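Side-chain contacts in histone-lysine N-methyltransferase, H3 lysine-9 specific SUVH6 (Arabidopsis thaliana, PDB 6A5K), which transfers methyl groups from S-adenosylmethionine to histone H3, specifically at lysine 9, and probably reads methylated non-CG DNA through its SRA domain: residues K11-L16 and T50-N55; R22-E27 and K40-D45; G311-Y316 and G324-I329. The protein carries 1 engineered substitution. All blocks are in the same frame, centred on the assembly; numbering follows the deposited sequence.

Overall arrangement
Contacts 1 and 2 join the same two helices, 5-29 and 44-54, at successive levels. Their centres lie 15 Å apart, and Ile51 CD1 approaches Ile24 CD1 to 4.3 Å, so the two contacts touch. Contact 3 belongs to the pre-SET region. It meets contact 2 where Gln26 NE2 probably hydrogen-bonds to Ile314 O at 2.7 Å, their centres being 18 Å apart. From contact 1 it is separated by about 8 Å between nearest atoms. The side chain of Tyr316 in contact 3 is about 10 Å from a zinc ion. S-adenosylmethionine binds to residues later in the chain, none of them in these segments.

Contact 1. Residues K11-L16 and T50-N55; sequences KETLRL and TILKRN
Leu52 reaches from helix 44-54 toward helix 5-29 and meets two residues one helical turn apart, Thr13 and Leu16. Its CD2 methyl approaches the backbone atom Thr13 O at 4.1 Å and stands 4.4 Å from the methyl Thr13 CG2. Leu16 CD2 comes to 4.4 Å from Leu52 CG, methyl against branch point. No hydrogen bond crosses between the segments; the backbones stay 8.5 Å apart between Leu16 CA and Leu52 CA, and the contact is made by side chains, apart from the approach to Thr13 O. Leu16 extends toward Leu52 with CG anti to its backbone N (chi1 -175°). The hydroxyl of Thr13 turns back to hydrogen-bond to the carbonyl of Lys9, one turn earlier in its own helix.

The two helices form the helical pair at the start of the crystallised chain, consistent with the two-helix bundle of SUVH relatives that lies between the SRA and SET domains. Helix 412-420 closes over Leu16 through Met417 and Leu420, and Leu420 also touches Leu52. Arg15 points to the SET side, in a salt bridge with Asp484, while Thr13 packs on Ile86 of helix 81-87 in the SRA region.

Just after the end of helix 44-54, Asn55 folds back on the last turn. Its ND2 donates to Ile51 O over 2.7 Å in a nearly straight bond, 171° at the hydrogen, and the acceptor lies in the amide plane of Asn55. The same oxygen receives the backbone N of Asn55 from the opposite face of its carbonyl plane, so two donors from one residue grip it.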
ATOM      1  N   LYS A  11       7.522   2.030   8.636  1.00 10.81           N
ATOM      2  CA  LYS A  11       6.641   1.251   7.767  1.00 11.28           C
ATOM      3  C   LYS A  11       6.103   0.010   8.481  1.00 13.01           C
ATOM      4  O   LYS A  11       4.917  -0.304   8.382  1.00 15.03           O
ATOM      5  CB  LYS A  11       7.362   0.859   6.466  1.00 11.49           C
ATOM      6  CG  LYS A  11       7.654   2.062   5.563  1.00 14.54           C
ATOM      7  CD  LYS A  11       7.885   1.655   4.107  1.00 22.68           C
ATOM      8  CE  LYS A  11       9.173   0.870   3.928  1.00 19.61           C
ATOM      9  NZ  LYS A  11       9.516   0.695   2.482  1.00 20.26           N
ATOM     10  N   GLU A  12       6.965  -0.683   9.214  1.00 11.54           N
ATOM     11  CA  GLU A  12       6.542  -1.879   9.936  1.00 11.70           C
ATOM     12  C   GLU A  12       5.583  -1.555  11.080  1.00 14.69           C
ATOM     13  O   GLU A  12       4.716  -2.366  11.419  1.00 13.18           O
ATOM     14  CB  GLU A  12       7.756  -2.634  10.470  1.00 16.98           C
ATOM     15  CG  GLU A  12       8.583  -3.277   9.359  1.00 21.00           C
ATOM     16  CD  GLU A  12       9.877  -3.873   9.868  1.00 31.95           C
ATOM     17  OE1 GLU A  12      10.077  -3.887  11.098  1.00 33.89           O
ATOM     18  OE2 GLU A  12      10.694  -4.323   9.038  1.00 37.76           O
ATOM     19  N   THR A  13       5.730  -0.377  11.678  1.00 12.56           N
ATOM     20  CA  THR A  13       4.816   0.019  12.751  1.00 13.75           C
ATOM     21  C   THR A  13       3.424   0.263  12.176  1.00 13.56           C
ATOM     22  O   THR A  13       2.417  -0.178  12.751  1.00 13.39           O
ATOM     23  CB  THR A  13       5.326   1.277  13.496  1.00 16.47           C
ATOM     24  OG1 THR A  13       6.605   0.992  14.079  1.00 15.40           O
ATOM     25  CG2 THR A  13       4.359   1.690  14.606  1.00 12.54           C
ATOM     26  N   LEU A  14       3.362   0.945  11.032  1.00 10.23           N
ATOM     27  CA  LEU A  14       2.070   1.164  10.378  1.00 12.78           C
ATOM     28  C   LEU A  14       1.457  -0.154   9.893  1.00 14.33           C
ATOM     29  O   LEU A  14       0.237  -0.346   9.948  1.00 10.68           O
ATOM     30  CB  LEU A  14       2.206   2.139   9.205  1.00 14.78           C
ATOM     31  CG  LEU A  14       2.639   3.571   9.529  1.00 15.63           C
ATOM     32  CD1 LEU A  14       2.751   4.403   8.243  1.00 21.29           C
ATOM     33  CD2 LEU A  14       1.675   4.206  10.497  1.00 14.88           C
ATOM     34  N   ARG A  15       2.315  -1.054   9.422  1.00 10.31           N
ATOM     35  CA  ARG A  15       1.882  -2.359   8.928  1.00 14.28           C
ATOM     36  C   ARG A  15       1.278  -3.176  10.078  1.00 13.31           C
ATOM     37  O   ARG A  15       0.210  -3.793   9.939  1.00 17.33           O
ATOM     38  CB  ARG A  15       3.071  -3.085   8.275  1.00 18.39           C
ATOM     39  CG  ARG A  15       2.712  -4.232   7.360  1.00 24.61           C
ATOM     40  CD  ARG A  15       3.947  -4.724   6.596  1.00 20.77           C
ATOM     41  NE  ARG A  15       4.492  -3.696   5.712  1.00 15.57           N
ATOM     42  CZ  ARG A  15       5.792  -3.486   5.529  1.00 20.95           C
ATOM     43  NH1 ARG A  15       6.683  -4.227   6.171  1.00 20.79           N
ATOM     44  NH2 ARG A  15       6.207  -2.538   4.701  1.00 20.17           N
ATOM     45  N   LEU A  16       1.957  -3.158  11.221  1.00 11.52           N
ATOM     46  CA  LEU A  16       1.469  -3.810  12.430  1.00 15.01           C
ATOM     47  C   LEU A  16       0.116  -3.231  12.853  1.00 15.98           C
ATOM     48  O   LEU A  16      -0.835  -3.968  13.137  1.00 14.01           O
ATOM     49  CB  LEU A  16       2.489  -3.659  13.560  1.00 18.49           C
ATOM     50  CG  LEU A  16       2.196  -4.395  14.867  1.00 24.41           C
ATOM     51  CD1 LEU A  16       2.307  -5.911  14.666  1.00 25.96           C
ATOM     52  CD2 LEU A  16       3.131  -3.908  15.975  1.00 23.36           C
ATOM     53  N   THR A  50      -4.739   1.443  21.168  1.00 24.38           N
ATOM     54  CA  THR A  50      -4.569   1.087  22.573  1.00 26.76           C
ATOM     55  C   THR A  50      -3.638  -0.110  22.717  1.00 25.23           C
ATOM     56  O   THR A  50      -2.740  -0.115  23.574  1.00 21.70           O
ATOM     57  CB  THR A  50      -5.919   0.774  23.248  1.00 30.93           C
ATOM     58  OG1 THR A  50      -6.702   1.972  23.315  1.00 34.23           O
ATOM     59  CG2 THR A  50      -5.703   0.241  24.653  1.00 41.76           C
ATOM     60  N   ILE A  51      -3.839  -1.114  21.862  1.00 20.40           N
ATOM     61  CA  ILE A  51      -3.007  -2.318  21.907  1.00 23.68           C
ATOM     62  C   ILE A  51      -1.535  -2.005  21.621  1.00 22.07           C
ATOM     63  O   ILE A  51      -0.642  -2.459  22.343  1.00 20.60           O
ATOM     64  CB  ILE A  51      -3.528  -3.387  20.921  1.00 21.51           C
ATOM     65  CG1 ILE A  51      -4.879  -3.926  21.418  1.00 24.09           C
ATOM     66  CG2 ILE A  51      -2.534  -4.529  20.784  1.00 19.53           C
ATOM     67  CD1 ILE A  51      -5.633  -4.732  20.386  1.00 22.56           C
ATOM     68  N   LEU A  52      -1.280  -1.205  20.594  1.00 20.95           N
ATOM     69  CA  LEU A  52       0.093  -0.825  20.273  1.00 16.28           C
ATOM     70  C   LEU A  52       0.724   0.023  21.381  1.00 17.12           C
ATOM     71  O   LEU A  52       1.907  -0.116  21.690  1.00 17.25           O
ATOM     72  CB  LEU A  52       0.142  -0.075  18.935  1.00 15.05           C
ATOM     73  CG  LEU A  52       0.447  -0.913  17.690  1.00 14.04           C
ATOM     74  CD1 LEU A  52      -0.703  -1.832  17.294  1.00 16.87           C
ATOM     75  CD2 LEU A  52       0.840  -0.013  16.529  1.00 14.88           C
ATOM     76  N   LYS A  53      -0.072   0.901  21.977  1.00 17.77           N
ATOM     77  CA  LYS A  53       0.400   1.740  23.074  1.00 23.81           C
ATOM     78  C   LYS A  53       0.842   0.900  24.279  1.00 22.54           C
ATOM     79  O   LYS A  53       1.941   1.089  24.811  1.00 20.44           O
ATOM     80  CB  LYS A  53      -0.693   2.727  23.496  1.00 26.15           C
ATOM     81  CG  LYS A  53      -0.391   3.490  24.771  1.00 32.59           C
ATOM     82  CD  LYS A  53       0.804   4.409  24.597  1.00 36.10           C
ATOM     83  CE  LYS A  53       0.370   5.860  24.523  1.00 41.18           C
ATOM     84  NZ  LYS A  53       1.529   6.777  24.340  1.00 43.87           N
ATOM     85  N   ARG A  54      -0.009  -0.032  24.699  1.00 20.74           N
ATOM     86  CA  ARG A  54       0.286  -0.829  25.890  1.00 25.63           C
ATOM     87  C   ARG A  54       1.516  -1.721  25.688  1.00 22.71           C
ATOM     88  O   ARG A  54       2.215  -2.050  26.644  1.00 23.90           O
ATOM     89  CB  ARG A  54      -0.928  -1.680  26.275  1.00 29.99           C
ATOM     90  CG  ARG A  54      -2.188  -0.877  26.586  1.00 41.84           C
ATOM     91  CD  ARG A  54      -2.313  -0.505  28.074  1.00 50.54           C
ATOM     92  NE  ARG A  54      -1.215   0.323  28.571  1.00 53.08           N
ATOM     93  CZ  ARG A  54      -1.233   1.652  28.599  1.00 57.58           C
ATOM     94  NH1 ARG A  54      -2.291   2.317  28.151  1.00 58.72           N
ATOM     95  NH2 ARG A  54      -0.187   2.316  29.073  1.00 59.02           N
ATOM     96  N   ASN A  55       1.776  -2.095  24.437  1.00 24.30           N
ATOM     97  CA  ASN A  55       2.898  -2.962  24.096  1.00 21.48           C
ATOM     98  C   ASN A  55       4.160  -2.206  23.682  1.00 23.55           C
ATOM     99  O   ASN A  55       5.103  -2.800  23.165  1.00 21.47           O
ATOM    100  CB  ASN A  55       2.489  -3.920  22.982  1.00 23.22           C
ATOM    101  CG  ASN A  55       1.580  -5.034  23.474  1.00 28.56           C
ATOM    102  OD1 ASN A  55       2.048  -6.104  23.862  1.00 29.27           O
ATOM    103  ND2 ASN A  55       0.273  -4.783  23.469  1.00 30.69           N
TER

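Contact 2. Residues R22-E27 and K40-D45; sequences RKILQE and KGLRID
Ile44 holds CG1 between its backbone N and carbonyl carbon (chi1 66°), a crowded rotamer that swings CD1 to Leu25 and leaves CG2 facing Ile24. In Ile24 the CG2 branch is anti to the backbone N, and it meets Ile44 CG2 methyl to methyl at 3.9 Å. The two side chains run alongside each other, pointing opposite ways. Ile44 CD1 rests against Leu25 CB at 4.2 Å, while Leu42 CD1 adds a looser apolar touch to Ile24 CG2 at 4.4 Å.

The contact packs the loop entering helix 44-54, and that helix's first turn, on the late part of helix 5-29 within the two-helix unit. Arg43 sits at the N-cap; its CB points away from helix 5-29, and Arg43 NH2 forms a salt bridge with Asp45 OD2 at 2.6 Å. Arg22 forms a salt bridge with Asp319 and a hydrogen bond with Asn317, tying its helix to the pre-SET region. Lys23 NZ hydrogen-bonds to Gln26 OE1 at 2.9 Å, in the carbonyl plane.

The polar ends of Arg22, Lys23, Gln26 and Arg43 find partners away from the seam, and the segments are held together by van der Waals packing of branched aliphatic side chains, without hydrogen bonds.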
ATOM      1  N   ARG A  22      -7.370  -4.816  11.037  1.00 16.35           N
ATOM      2  CA  ARG A  22      -8.112  -5.717  10.164  1.00 16.57           C
ATOM      3  C   ARG A  22      -8.357  -7.075  10.818  1.00 16.84           C
ATOM      4  O   ARG A  22      -9.296  -7.782  10.445  1.00 17.30           O
ATOM      5  CB  ARG A  22      -7.385  -5.864   8.828  1.00 21.62           C
ATOM      6  CG  ARG A  22      -7.436  -4.563   8.013  1.00 22.83           C
ATOM      7  CD  ARG A  22      -7.194  -4.772   6.522  1.00 25.32           C
ATOM      8  NE  ARG A  22      -7.568  -3.587   5.750  1.00 20.60           N
ATOM      9  CZ  ARG A  22      -8.793  -3.345   5.295  1.00 23.72           C
ATOM     10  NH1 ARG A  22      -9.775  -4.207   5.532  1.00 16.87           N
ATOM     11  NH2 ARG A  22      -9.044  -2.240   4.602  1.00 23.70           N
ATOM     12  N   LYS A  23      -7.543  -7.439  11.803  1.00 15.21           N
ATOM     13  CA  LYS A  23      -7.826  -8.657  12.564  1.00 20.05           C
ATOM     14  C   LYS A  23      -9.016  -8.441  13.509  1.00 21.88           C
ATOM     15  O   LYS A  23      -9.873  -9.320  13.674  1.00 22.64           O
ATOM     16  CB  LYS A  23      -6.591  -9.113  13.343  1.00 26.46           C
ATOM     17  CG  LYS A  23      -6.839 -10.322  14.243  1.00 36.29           C
ATOM     18  CD  LYS A  23      -7.197 -11.573  13.446  1.00 40.89           C
ATOM     19  CE  LYS A  23      -6.107 -11.942  12.452  1.00 40.24           C
ATOM     20  NZ  LYS A  23      -6.302 -13.315  11.903  1.00 40.49           N
ATOM     21  N   ILE A  24      -9.076  -7.265  14.128  1.00 22.14           N
ATOM     22  CA  ILE A  24     -10.224  -6.927  14.966  1.00 23.01           C
ATOM     23  C   ILE A  24     -11.494  -6.907  14.111  1.00 21.96           C
ATOM     24  O   ILE A  24     -12.546  -7.446  14.502  1.00 22.27           O
ATOM     25  CB  ILE A  24     -10.043  -5.567  15.667  1.00 22.54           C
ATOM     26  CG1 ILE A  24      -8.875  -5.623  16.651  1.00 25.72           C
ATOM     27  CG2 ILE A  24     -11.319  -5.158  16.399  1.00 22.99           C
ATOM     28  CD1 ILE A  24      -8.517  -4.269  17.241  1.00 24.01           C
ATOM     29  N   LEU A  25     -11.385  -6.302  12.933  1.00 19.24           N
ATOM     30  CA  LEU A  25     -12.519  -6.237  12.017  1.00 20.29           C
ATOM     31  C   LEU A  25     -12.932  -7.634  11.561  1.00 20.51           C
ATOM     32  O   LEU A  25     -14.118  -7.927  11.446  1.00 21.89           O
ATOM     33  CB  LEU A  25     -12.186  -5.355  10.810  1.00 23.86           C
ATOM     34  CG  LEU A  25     -13.309  -5.137   9.792  1.00 24.25           C
ATOM     35  CD1 LEU A  25     -14.466  -4.374  10.424  1.00 22.51           C
ATOM     36  CD2 LEU A  25     -12.785  -4.389   8.580  1.00 24.15           C
ATOM     37  N   GLN A  26     -11.951  -8.493  11.307  1.00 19.17           N
ATOM     38  CA  GLN A  26     -12.225  -9.865  10.897  1.00 22.68           C
ATOM     39  C   GLN A  26     -13.009 -10.589  11.985  1.00 21.45           C
ATOM     40  O   GLN A  26     -13.940 -11.343  11.701  1.00 22.69           O
ATOM     41  CB  GLN A  26     -10.921 -10.615  10.592  1.00 18.64           C
ATOM     42  CG  GLN A  26     -11.116 -12.029  10.052  1.00 19.66           C
ATOM     43  CD  GLN A  26      -9.813 -12.815  10.011  1.00 25.73           C
ATOM     44  OE1 GLN A  26      -9.026 -12.774  10.958  1.00 26.49           O
ATOM     45  NE2 GLN A  26      -9.575 -13.526   8.910  1.00 18.16           N
ATOM     46  N   GLU A  27     -12.624 -10.350  13.235  1.00 21.65           N
ATOM     47  CA  GLU A  27     -13.293 -10.990  14.361  1.00 25.36           C
ATOM     48  C   GLU A  27     -14.719 -10.472  14.529  1.00 27.58           C
ATOM     49  O   GLU A  27     -15.623 -11.235  14.899  1.00 27.09           O
ATOM     50  CB  GLU A  27     -12.484 -10.788  15.640  1.00 31.80           C
ATOM     51  CG  GLU A  27     -11.134 -11.494  15.597  1.00 47.93           C
ATOM     52  CD  GLU A  27     -10.257 -11.182  16.792  1.00 62.70           C
ATOM     53  OE1 GLU A  27      -9.559 -12.102  17.273  1.00 65.59           O
ATOM     54  OE2 GLU A  27     -10.261 -10.018  17.246  1.00 67.69           O
ATOM     55  N   LYS A  40     -22.579  -0.553  16.715  1.00 64.39           N
ATOM     56  CA  LYS A  40     -22.452   0.081  18.027  1.00 62.16           C
ATOM     57  C   LYS A  40     -21.516   1.288  17.994  1.00 63.87           C
ATOM     58  O   LYS A  40     -21.589   2.179  18.843  1.00 75.13           O
ATOM     59  CB  LYS A  40     -21.968  -0.950  19.057  1.00 60.54           C
ATOM     60  CG  LYS A  40     -21.055  -0.416  20.162  1.00 59.87           C
ATOM     61  CD  LYS A  40     -21.192  -1.215  21.450  1.00 62.09           C
ATOM     62  CE  LYS A  40     -22.518  -0.922  22.139  1.00 63.53           C
ATOM     63  NZ  LYS A  40     -22.613   0.502  22.569  1.00 62.62           N
ATOM     64  N   GLY A  41     -20.664   1.338  16.981  1.00 58.81           N
ATOM     65  CA  GLY A  41     -19.637   2.352  16.930  1.00 57.32           C
ATOM     66  C   GLY A  41     -18.369   1.718  17.447  1.00 54.07           C
ATOM     67  O   GLY A  41     -17.664   2.287  18.282  1.00 55.18           O
ATOM     68  N   LEU A  42     -18.106   0.506  16.976  1.00 49.52           N
ATOM     69  CA  LEU A  42     -16.818  -0.120  17.191  1.00 45.03           C
ATOM     70  C   LEU A  42     -15.779   0.783  16.539  1.00 40.00           C
ATOM     71  O   LEU A  42     -16.019   1.354  15.474  1.00 40.94           O
ATOM     72  CB  LEU A  42     -16.786  -1.530  16.597  1.00 44.78           C
ATOM     73  CG  LEU A  42     -15.445  -2.150  16.191  1.00 43.67           C
ATOM     74  CD1 LEU A  42     -14.579  -2.394  17.413  1.00 46.75           C
ATOM     75  CD2 LEU A  42     -15.669  -3.442  15.430  1.00 40.14           C
ATOM     76  N   ARG A  43     -14.640   0.946  17.198  1.00 37.06           N
ATOM     77  CA  ARG A  43     -13.577   1.787  16.667  1.00 33.09           C
ATOM     78  C   ARG A  43     -12.284   0.993  16.567  1.00 25.99           C
ATOM     79  O   ARG A  43     -11.484   0.997  17.498  1.00 25.99           O
ATOM     80  CB  ARG A  43     -13.380   3.016  17.551  1.00 33.83           C
ATOM     81  CG  ARG A  43     -14.517   4.013  17.491  1.00 45.17           C
ATOM     82  CD  ARG A  43     -13.971   5.431  17.465  1.00 56.15           C
ATOM     83  NE  ARG A  43     -13.220   5.683  16.237  1.00 60.58           N
ATOM     84  CZ  ARG A  43     -12.444   6.743  16.038  1.00 61.88           C
ATOM     85  NH1 ARG A  43     -12.307   7.657  16.988  1.00 64.79           N
ATOM     86  NH2 ARG A  43     -11.802   6.888  14.886  1.00 60.23           N
ATOM     87  N   ILE A  44     -12.080   0.315  15.442  1.00 21.38           N
ATOM     88  CA  ILE A  44     -10.938  -0.579  15.326  1.00 22.32           C
ATOM     89  C   ILE A  44      -9.618   0.188  15.389  1.00 18.72           C
ATOM     90  O   ILE A  44      -8.624  -0.341  15.874  1.00 18.49           O
ATOM     91  CB  ILE A  44     -10.990  -1.436  14.028  1.00 28.45           C
ATOM     92  CG1 ILE A  44     -10.849  -0.572  12.777  1.00 27.85           C
ATOM     93  CG2 ILE A  44     -12.277  -2.269  13.985  1.00 28.26           C
ATOM     94  CD1 ILE A  44     -10.966  -1.361  11.475  1.00 25.79           C
ATOM     95  N   ASP A  45      -9.613   1.434  14.927  1.00 20.24           N
ATOM     96  CA  ASP A  45      -8.390   2.238  14.978  1.00 22.28           C
ATOM     97  C   ASP A  45      -8.047   2.602  16.422  1.00 21.50           C
ATOM     98  O   ASP A  45      -6.885   2.571  16.825  1.00 20.19           O
ATOM     99  CB  ASP A  45      -8.521   3.504  14.118  1.00 24.33           C
ATOM    100  CG  ASP A  45      -9.718   4.360  14.498  1.00 30.50           C
ATOM    101  OD1 ASP A  45     -10.779   3.797  14.849  1.00 33.68           O
ATOM    102  OD2 ASP A  45      -9.597   5.604  14.437  1.00 24.39           O
TER

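Contact 3. Residues G311-Y316 and G324-I329; sequences GGEIPY and GAKPTI
Pro315 and Gly324 are linked by a water that donates to two carbonyls, 2.8 Å from Pro315 O and 2.6 Å from Gly324 O, both of its protons spent on bridging the segments. No direct hydrogen bond joins them. Ile329 carries the apolar part: its CG2, anti to the backbone N, lies 3.7 Å from Pro315 CG and 3.8 Å from Tyr316 OH, touching the proline ring on one flank and the phenol end on another. Its other branch runs by Pro315 CB, with CG1 at 4.0 Å.

An alanine in place of Ile329 would remove CG2, CG1 and CD1 and would probably open a gap beside Pro315 and leave the end of the Tyr316 ring less firmly held. The Tyr316 hydroxyl also makes a weak hydrogen bond to Glu331.

Lys326, bent at its third torsion (chi3 73°), brings its CD to 4.2 Å from Pro315 CB and its NZ to 4.1 Å from Glu313 OE2, beyond salt-bridge range. The contact lies within the pre-SET motif, joining the loop after helix 305-309, which ends in a Schellman motif with Gly311 at C-prime, to the start of strand 328-330. That strand pairs with strand 461-467, and beyond it the chain reaches the zinc ligand Cys332. At their separation Glu313 and Lys326 probably attract one another only through space, without a direct salt bridge; the close contacts are apolar packing and the bridging water.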
ATOM      1  N   GLY A 311      -9.206 -22.793   6.923  1.00 26.13           N
ATOM      2  CA  GLY A 311      -8.938 -23.022   8.332  1.00 26.12           C
ATOM      3  C   GLY A 311     -10.032 -22.503   9.244  1.00 31.26           C
ATOM      4  O   GLY A 311      -9.798 -22.253  10.428  1.00 34.45           O
ATOM      5  N   GLY A 312     -11.226 -22.330   8.690  1.00 29.42           N
ATOM      6  CA  GLY A 312     -12.380 -21.929   9.475  1.00 31.89           C
ATOM      7  C   GLY A 312     -12.589 -20.428   9.544  1.00 32.46           C
ATOM      8  O   GLY A 312     -13.378 -19.946  10.353  1.00 30.64           O
ATOM      9  N   GLU A 313     -11.887 -19.680   8.698  1.00 26.50           N
ATOM     10  CA  GLU A 313     -12.047 -18.231   8.683  1.00 29.20           C
ATOM     11  C   GLU A 313     -12.021 -17.651   7.273  1.00 26.30           C
ATOM     12  O   GLU A 313     -11.656 -18.328   6.317  1.00 30.01           O
ATOM     13  CB  GLU A 313     -10.965 -17.567   9.541  1.00 31.96           C
ATOM     14  CG  GLU A 313      -9.544 -17.832   9.084  1.00 41.21           C
ATOM     15  CD  GLU A 313      -8.514 -17.154   9.976  1.00 49.26           C
ATOM     16  OE1 GLU A 313      -8.592 -17.325  11.214  1.00 57.11           O
ATOM     17  OE2 GLU A 313      -7.638 -16.445   9.444  1.00 47.58           O
ATOM     18  N   ILE A 314     -12.428 -16.391   7.164  1.00 25.00           N
ATOM     19  CA  ILE A 314     -12.412 -15.649   5.908  1.00 19.51           C
ATOM     20  C   ILE A 314     -11.133 -14.829   5.829  1.00 17.39           C
ATOM     21  O   ILE A 314     -10.926 -13.942   6.655  1.00 23.57           O
ATOM     22  CB  ILE A 314     -13.624 -14.687   5.804  1.00 29.89           C
ATOM     23  CG1 ILE A 314     -14.926 -15.418   6.118  1.00 32.22           C
ATOM     24  CG2 ILE A 314     -13.685 -14.045   4.428  1.00 32.53           C
ATOM     25  CD1 ILE A 314     -15.267 -16.471   5.112  1.00 26.67           C
ATOM     26  N   PRO A 315     -10.268 -15.115   4.846  1.00 20.31           N
ATOM     27  CA  PRO A 315      -8.969 -14.426   4.807  1.00 14.92           C
ATOM     28  C   PRO A 315      -9.026 -12.996   4.255  1.00 17.17           C
ATOM     29  O   PRO A 315      -7.988 -12.341   4.169  1.00 17.55           O
ATOM     30  CB  PRO A 315      -8.129 -15.325   3.894  1.00 19.93           C
ATOM     31  CG  PRO A 315      -9.126 -15.998   3.018  1.00 25.03           C
ATOM     32  CD  PRO A 315     -10.332 -16.227   3.881  1.00 20.14           C
ATOM     33  N   TYR A 316     -10.212 -12.533   3.874  1.00 14.60           N
ATOM     34  CA  TYR A 316     -10.399 -11.153   3.439  1.00 17.25           C
ATOM     35  C   TYR A 316     -11.380 -10.457   4.372  1.00 18.69           C
ATOM     36  O   TYR A 316     -12.249 -11.101   4.948  1.00 18.38           O
ATOM     37  CB  TYR A 316     -10.935 -11.087   2.000  1.00 16.91           C
ATOM     38  CG  TYR A 316     -10.041 -11.692   0.937  1.00 19.45           C
ATOM     39  CD1 TYR A 316      -8.919 -11.011   0.466  1.00 17.59           C
ATOM     40  CD2 TYR A 316     -10.340 -12.933   0.375  1.00 16.35           C
ATOM     41  CE1 TYR A 316      -8.107 -11.561  -0.519  1.00 16.90           C
ATOM     42  CE2 TYR A 316      -9.530 -13.489  -0.609  1.00 16.69           C
ATOM     43  CZ  TYR A 316      -8.420 -12.803  -1.051  1.00 18.15           C
ATOM     44  OH  TYR A 316      -7.620 -13.361  -2.029  1.00 16.74           O
ATOM     45  N   GLY A 324      -4.324 -10.554   6.114  1.00 19.55           N
ATOM     46  CA  GLY A 324      -2.895 -10.734   6.268  1.00 17.54           C
ATOM     47  C   GLY A 324      -2.437 -11.883   5.398  1.00 20.10           C
ATOM     48  O   GLY A 324      -3.250 -12.715   4.978  1.00 15.72           O
ATOM     49  N   ALA A 325      -1.139 -11.922   5.118  1.00 14.97           N
ATOM     50  CA  ALA A 325      -0.555 -12.994   4.329  1.00 14.16           C
ATOM     51  C   ALA A 325      -0.769 -14.335   5.020  1.00 17.40           C
ATOM     52  O   ALA A 325      -0.805 -14.408   6.247  1.00 15.40           O
ATOM     53  CB  ALA A 325       0.931 -12.738   4.101  1.00 11.36           C
ATOM     54  N   LYS A 326      -0.934 -15.382   4.217  1.00 13.46           N
ATOM     55  CA  LYS A 326      -1.024 -16.758   4.692  1.00 16.36           C
ATOM     56  C   LYS A 326      -0.258 -17.618   3.698  1.00 13.07           C
ATOM     57  O   LYS A 326       0.023 -17.159   2.587  1.00 14.51           O
ATOM     58  CB  LYS A 326      -2.480 -17.232   4.797  1.00 18.96           C
ATOM     59  CG  LYS A 326      -3.367 -16.405   5.709  1.00 19.42           C
ATOM     60  CD  LYS A 326      -4.762 -17.003   5.788  1.00 21.32           C
ATOM     61  CE  LYS A 326      -4.778 -18.275   6.626  1.00 22.02           C
ATOM     62  NZ  LYS A 326      -6.114 -18.932   6.620  1.00 25.19           N
ATOM     63  N   PRO A 327       0.085 -18.859   4.082  1.00 14.90           N
ATOM     64  CA  PRO A 327       0.719 -19.750   3.104  1.00 18.11           C
ATOM     65  C   PRO A 327      -0.127 -19.899   1.840  1.00 16.92           C
ATOM     66  O   PRO A 327       0.395 -19.762   0.729  1.00 16.15           O
ATOM     67  CB  PRO A 327       0.824 -21.079   3.861  1.00 18.43           C
ATOM     68  CG  PRO A 327       0.943 -20.667   5.295  1.00 19.06           C
ATOM     69  CD  PRO A 327       0.058 -19.452   5.433  1.00 17.76           C
ATOM     70  N   THR A 328      -1.421 -20.155   2.016  1.00 13.88           N
ATOM     71  CA  THR A 328      -2.331 -20.300   0.883  1.00 17.11           C
ATOM     72  C   THR A 328      -3.707 -19.717   1.205  1.00 16.15           C
ATOM     73  O   THR A 328      -4.229 -19.887   2.305  1.00 17.81           O
ATOM     74  CB  THR A 328      -2.498 -21.792   0.470  1.00 22.74           C
ATOM     75  OG1 THR A 328      -1.214 -22.422   0.389  1.00 23.54           O
ATOM     76  CG2 THR A 328      -3.192 -21.908  -0.884  1.00 18.86           C
ATOM     77  N   ILE A 329      -4.288 -19.018   0.238  1.00 14.03           N
ATOM     78  CA  ILE A 329      -5.676 -18.587   0.341  1.00 16.25           C
ATOM     79  C   ILE A 329      -6.527 -19.346  -0.664  1.00 17.93           C
ATOM     80  O   ILE A 329      -6.117 -19.531  -1.811  1.00 14.64           O
ATOM     81  CB  ILE A 329      -5.806 -17.077   0.109  1.00 16.58           C
ATOM     82  CG1 ILE A 329      -5.203 -16.324   1.291  1.00 20.50           C
ATOM     83  CG2 ILE A 329      -7.264 -16.670  -0.100  1.00 18.57           C
ATOM     84  CD1 ILE A 329      -5.152 -14.857   1.072  1.00 22.60           C
TER
HETATM   85  O   HOH W   1      -5.725 -13.321   5.509  1.00 20.53           O